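Local coordinates for Thg1-like uncharacterized protein (Bacillus thuringiensis, PDB 4KGM) that probably transfers nucleotides to RNA 5' ends in the reverse (3'-to-5') direction, like tRNA(His) guanylyltransferases, and binds ATP with magnesium in a palm-like catalytic domain, at residues 100-113 against 123-135. Residues are numbered along the deposited sequence; the frame is centred on the assembly and turned at random.
With PO4 (phosphate ion), chain F.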
loop_
_atom_site.group_PDB
_atom_site.type_symbol
_atom_site.label_atom_id
_atom_site.label_comp_id
_atom_site.label_asym_id
_atom_site.label_seq_id
_atom_site.Cartn_x
_atom_site.Cartn_y
_atom_site.Cartn_z
ATOM N N ILE A 100 -3.990 -6.235 -12.321
ATOM C CA ILE A 100 -5.399 -6.092 -12.668
ATOM C C ILE A 100 -5.650 -4.785 -13.421
ATOM O O ILE A 100 -6.345 -4.769 -14.433
ATOM C CB ILE A 100 -6.300 -6.148 -11.419
ATOM C CG1 ILE A 100 -6.326 -7.563 -10.842
ATOM C CG2 ILE A 100 -7.714 -5.709 -11.754
ATOM C CD1 ILE A 100 -7.161 -7.688 -9.583
ATOM N N ALA A 101 -5.069 -3.696 -12.928
ATOM C CA ALA A 101 -5.262 -2.381 -13.536
ATOM C C ALA A 101 -4.612 -2.265 -14.915
ATOM O O ALA A 101 -5.232 -1.784 -15.860
ATOM C CB ALA A 101 -4.743 -1.286 -12.609
ATOM N N SER A 102 -3.365 -2.709 -15.024
ATOM C CA SER A 102 -2.610 -2.562 -16.265
ATOM C C SER A 102 -3.129 -3.466 -17.382
ATOM O O SER A 102 -3.319 -3.019 -18.513
ATOM C CB SER A 102 -1.116 -2.803 -16.025
ATOM O OG SER A 102 -0.870 -4.132 -15.599
ATOM N N VAL A 103 -3.358 -4.736 -17.063
ATOM C CA VAL A 103 -3.847 -5.693 -18.053
ATOM C C VAL A 103 -5.239 -5.308 -18.550
ATOM O O VAL A 103 -5.561 -5.492 -19.727
ATOM C CB VAL A 103 -3.827 -7.142 -17.506
ATOM C CG1 VAL A 103 -4.541 -8.099 -18.451
ATOM C CG2 VAL A 103 -2.395 -7.594 -17.281
ATOM N N SER A 104 -6.053 -4.753 -17.658
ATOM C CA SER A 104 -7.365 -4.244 -18.042
ATOM C C SER A 104 -7.215 -3.109 -19.047
ATOM O O SER A 104 -7.912 -3.067 -20.062
ATOM C CB SER A 104 -8.144 -3.754 -16.821
ATOM O OG SER A 104 -8.469 -4.828 -15.961
ATOM N N ALA A 105 -6.301 -2.188 -18.755
ATOM C CA ALA A 105 -6.048 -1.059 -19.641
ATOM C C ALA A 105 -5.450 -1.542 -20.956
ATOM O O ALA A 105 -5.773 -1.023 -22.025
ATOM C CB ALA A 105 -5.125 -0.052 -18.969
ATOM N N SER A 106 -4.582 -2.544 -20.871
ATOM C CA SER A 106 -3.968 -3.131 -22.057
ATOM C C SER A 106 -5.018 -3.776 -22.955
ATOM O O SER A 106 -5.038 -3.541 -24.164
ATOM C CB SER A 106 -2.919 -4.166 -21.655
ATOM O OG SER A 106 -2.313 -4.757 -22.792
ATOM N N MET A 107 -5.884 -4.587 -22.357
ATOM C CA MET A 107 -6.950 -5.255 -23.096
ATOM C C MET A 107 -7.873 -4.243 -23.756
ATOM O O MET A 107 -8.243 -4.395 -24.921
ATOM C CB MET A 107 -7.764 -6.164 -22.172
ATOM C CG MET A 107 -7.085 -7.479 -21.822
ATOM S SD MET A 107 -8.054 -8.447 -20.645
ATOM C CE MET A 107 -7.063 -9.937 -20.550
ATOM N N ALA A 108 -8.245 -3.213 -23.002
ATOM C CA ALA A 108 -9.103 -2.157 -23.521
ATOM C C ALA A 108 -8.420 -1.458 -24.690
ATOM O O ALA A 108 -9.043 -1.196 -25.714
ATOM C CB ALA A 108 -9.445 -1.159 -22.423
ATOM N N THR A 109 -7.132 -1.175 -24.529
ATOM C CA THR A 109 -6.340 -0.526 -25.566
ATOM C C THR A 109 -6.279 -1.352 -26.850
ATOM O O THR A 109 -6.440 -0.819 -27.949
ATOM C CB THR A 109 -4.908 -0.251 -25.073
ATOM O OG1 THR A 109 -4.952 0.610 -23.929
ATOM C CG2 THR A 109 -4.079 0.406 -26.162
ATOM N N ALA A 110 -6.055 -2.655 -26.704
ATOM C CA ALA A 110 -5.900 -3.543 -27.854
ATOM C C ALA A 110 -7.166 -3.621 -28.705
ATOM O O ALA A 110 -7.125 -3.411 -29.919
ATOM C CB ALA A 110 -5.477 -4.936 -27.398
ATOM N N LYS A 111 -8.289 -3.923 -28.063
ATOM C CA LYS A 111 -9.553 -4.081 -28.771
ATOM C C LYS A 111 -10.040 -2.768 -29.375
ATOM O O LYS A 111 -10.454 -2.733 -30.535
ATOM C CB LYS A 111 -10.618 -4.676 -27.843
ATOM C CG LYS A 111 -12.004 -4.819 -28.472
ATOM C CD LYS A 111 -11.962 -5.592 -29.788
ATOM C CE LYS A 111 -11.438 -7.009 -29.603
ATOM N NZ LYS A 111 -11.291 -7.725 -30.902
ATOM N N PHE A 112 -9.982 -1.698 -28.589
ATOM C CA PHE A 112 -10.477 -0.394 -29.020
ATOM C C PHE A 112 -9.750 0.107 -30.263
ATOM O O PHE A 112 -10.383 0.483 -31.251
ATOM C CB PHE A 112 -10.349 0.629 -27.889
ATOM C CG PHE A 112 -11.034 1.934 -28.169
ATOM C CD1 PHE A 112 -12.374 2.105 -27.863
ATOM C CD2 PHE A 112 -10.339 2.993 -28.730
ATOM C CE1 PHE A 112 -13.008 3.305 -28.117
ATOM C CE2 PHE A 112 -10.970 4.195 -28.986
ATOM C CZ PHE A 112 -12.304 4.351 -28.677
ATOM N N ASN A 113 -8.422 0.114 -30.210
ATOM C CA ASN A 113 -7.617 0.539 -31.347
ATOM C C ASN A 113 -7.884 -0.303 -32.593
ATOM O O ASN A 113 -7.967 0.231 -33.697
ATOM C CB ASN A 113 -6.127 0.518 -30.996
ATOM C CG ASN A 113 -5.681 1.771 -30.266
ATOM O OD1 ASN A 113 -6.035 2.888 -30.649
ATOM N ND2 ASN A 113 -4.898 1.594 -29.207
ATOM N N LYS A 123 -7.044 7.952 -37.495
ATOM C CA LYS A 123 -7.058 8.294 -36.076
ATOM C C LYS A 123 -5.737 7.894 -35.425
ATOM O O LYS A 123 -5.195 6.830 -35.723
ATOM C CB LYS A 123 -8.209 7.576 -35.369
ATOM C CG LYS A 123 -9.096 8.473 -34.516
ATOM C CD LYS A 123 -10.214 9.093 -35.340
ATOM C CE LYS A 123 -11.209 9.834 -34.459
ATOM N NZ LYS A 123 -12.367 10.357 -35.237
ATOM N N PRO A 124 -5.209 8.750 -34.538
ATOM C CA PRO A 124 -3.985 8.410 -33.805
ATOM C C PRO A 124 -4.248 7.304 -32.786
ATOM O O PRO A 124 -5.398 6.918 -32.575
ATOM C CB PRO A 124 -3.624 9.719 -33.097
ATOM C CG PRO A 124 -4.920 10.441 -32.959
ATOM C CD PRO A 124 -5.717 10.087 -34.182
ATOM N N LEU A 125 -3.192 6.800 -32.161
ATOM C CA LEU A 125 -3.337 5.723 -31.189
ATOM C C LEU A 125 -4.084 6.181 -29.941
ATOM O O LEU A 125 -3.770 7.222 -29.362
ATOM C CB LEU A 125 -1.969 5.152 -30.814
ATOM C CG LEU A 125 -1.261 4.401 -31.941
ATOM C CD1 LEU A 125 0.118 3.935 -31.501
ATOM C CD2 LEU A 125 -2.113 3.227 -32.399
ATOM N N ALA A 126 -5.081 5.399 -29.542
ATOM C CA ALA A 126 -5.829 5.673 -28.321
ATOM C C ALA A 126 -5.200 4.934 -27.148
ATOM O O ALA A 126 -4.802 3.775 -27.276
ATOM C CB ALA A 126 -7.284 5.266 -28.486
ATOM N N THR A 127 -5.101 5.611 -26.008
ATOM C CA THR A 127 -4.572 4.993 -24.798
ATOM C C THR A 127 -5.545 5.137 -23.633
ATOM O O THR A 127 -6.433 5.991 -23.651
ATOM C CB THR A 127 -3.204 5.580 -24.401
ATOM O OG1 THR A 127 -3.301 7.006 -24.308
ATOM C CG2 THR A 127 -2.146 5.210 -25.430
ATOM N N PHE A 128 -5.371 4.290 -22.625
ATOM C CA PHE A 128 -6.262 4.267 -21.473
ATOM C C PHE A 128 -5.464 4.117 -20.184
ATOM O O PHE A 128 -4.346 3.600 -20.190
ATOM C CB PHE A 128 -7.241 3.095 -21.581
ATOM C CG PHE A 128 -8.160 3.170 -22.766
ATOM C CD1 PHE A 128 -7.751 2.717 -24.010
ATOM C CD2 PHE A 128 -9.444 3.670 -22.630
ATOM C CE1 PHE A 128 -8.598 2.782 -25.098
ATOM C CE2 PHE A 128 -10.295 3.736 -23.714
ATOM C CZ PHE A 128 -9.872 3.292 -24.950
ATOM N N ASP A 129 -6.041 4.568 -19.076
ATOM C CA ASP A 129 -5.470 4.288 -17.768
ATOM C C ASP A 129 -6.360 3.261 -17.083
ATOM O O ASP A 129 -7.473 2.998 -17.537
ATOM C CB ASP A 129 -5.369 5.557 -16.922
ATOM C CG ASP A 129 -6.631 5.835 -16.131
ATOM O OD1 ASP A 129 -7.734 5.801 -16.718
ATOM O OD2 ASP A 129 -6.518 6.081 -14.914
ATOM N N GLY A 130 -5.870 2.686 -15.991
ATOM C CA GLY A 130 -6.633 1.697 -15.254
ATOM C C GLY A 130 -6.429 1.818 -13.759
ATOM O O GLY A 130 -5.330 2.115 -13.294
ATOM N N ARG A 131 -7.500 1.595 -13.004
ATOM C CA ARG A 131 -7.424 1.618 -11.549
ATOM C C ARG A 131 -8.375 0.588 -10.955
ATOM O O ARG A 131 -9.496 0.412 -11.433
ATOM C CB ARG A 131 -7.731 3.018 -11.009
ATOM C CG ARG A 131 -9.129 3.526 -11.327
ATOM C CD ARG A 131 -9.262 5.006 -11.017
ATOM N NE ARG A 131 -8.417 5.815 -11.889
ATOM C CZ ARG A 131 -8.334 7.140 -11.830
ATOM N NH1 ARG A 131 -9.045 7.812 -10.936
ATOM N NH2 ARG A 131 -7.537 7.794 -12.667
ATOM N N ALA A 132 -7.918 -0.106 -9.920
ATOM C CA ALA A 132 -8.736 -1.128 -9.280
ATOM C C ALA A 132 -8.965 -0.799 -7.812
ATOM O O ALA A 132 -8.210 -0.031 -7.213
ATOM C CB ALA A 132 -8.093 -2.501 -9.431
ATOM N N GLN A 133 -10.011 -1.388 -7.240
ATOM C CA GLN A 133 -10.363 -1.151 -5.847
ATOM C C GLN A 133 -11.344 -2.210 -5.371
ATOM O O GLN A 133 -11.821 -3.025 -6.162
ATOM C CB GLN A 133 -11.006 0.227 -5.691
ATOM C CG GLN A 133 -12.439 0.289 -6.192
ATOM C CD GLN A 133 -12.992 1.700 -6.202
ATOM O OE1 GLN A 133 -12.469 2.580 -6.884
ATOM N NE2 GLN A 133 -14.056 1.923 -5.441
ATOM N N VAL A 134 -11.645 -2.192 -4.077
ATOM C CA VAL A 134 -12.689 -3.051 -3.532
ATOM C C VAL A 134 -13.848 -2.210 -3.009
ATOM O O VAL A 134 -13.701 -1.014 -2.747
ATOM C CB VAL A 134 -12.166 -3.960 -2.397
ATOM C CG1 VAL A 134 -11.107 -4.923 -2.924
ATOM C CG2 VAL A 134 -11.618 -3.120 -1.253
ATOM N N LEU A 135 -15.005 -2.846 -2.867
ATOM C CA LEU A 135 -16.187 -2.190 -2.335
ATOM C C LEU A 135 -16.965 -3.160 -1.466
ATOM O O LEU A 135 -17.037 -4.348 -1.771
ATOM C CB LEU A 135 -17.092 -1.697 -3.466
ATOM C CG LEU A 135 -16.722 -0.399 -4.184
ATOM C CD1 LEU A 135 -17.765 -0.081 -5.236
ATOM C CD2 LEU A 135 -16.609 0.740 -3.194
HETATM P P PO4 F . -7.096 11.313 -11.743
HETATM O O1 PO4 F . -5.684 11.143 -11.236
HETATM O O2 PO4 F . -7.307 12.748 -12.170
HETATM O O3 PO4 F . -7.319 10.404 -12.929
HETATM O O4 PO4 F . -8.076 10.965 -10.648
HETATM O O HOH W 1 -7.244 4.826 -32.746
#
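Asn113 grips Ala126 through both ends of its side-chain amide. Ala126 N donates to Asn113 OD1 at 2.9 Å with an N-H...O angle of 162°, and Asn113 ND2 returns a bond to Ala126 O; each donor lies in the acceptor's carbonyl plane, on a lone pair. This pairing holds the amide's rotation, and a water donating to both Asn113 OD1 and Pro124 O links Asn113 to Pro124, two residues before Ala126.

At the adjacent helix residue, Phe112 and Phe128 form a T-shaped stack: the edge of Phe128 meets a face of Phe112, with planes at 79° and Phe128 CZ 3.7 Å from Phe112 CG. Phe112 CG stands anti to the backbone N, which also brings Phe112 CD2 within 3.8 Å of Ala126 CB. At the edge of the Phe128 ring sits Thr109 OG1, 3.5 Å from Phe128 CD1; this hydroxyl is hydrogen-bonded to Ala105 O and to Ser106 of the second subunit.

Farther along, small residues let the backbones close in, the axes approaching to 6.5 Å. Ala101 CB rests 3.5 Å from Gly130 O, where glycine's lack of a side chain leaves room for the helix, and Ile100 CG2 meets Ala132 CB beyond it.

On the strand's other side, Arg131 NH2 forms a salt bridge with Asp129 OD2, which lies near the guanidinium plane. Arg131 NH2 also donates, at 2.6 Å, to PO4 O3 of a phosphate probably taken from the crystallisation liquor. Asp129 forms a further salt bridge with Lys99 of the second subunit, while its backbone bonds to Asp30, a ligand of both magnesium ions.

Residues 100-113 of helix 97-119 thus run roughly antiparallel, at 143°, to strand 128-134, an outermost strand of the antiparallel sheet within this chain: the helix-on-sheet layer of a polymerase palm-like domain, beside its nucleotide and metal site.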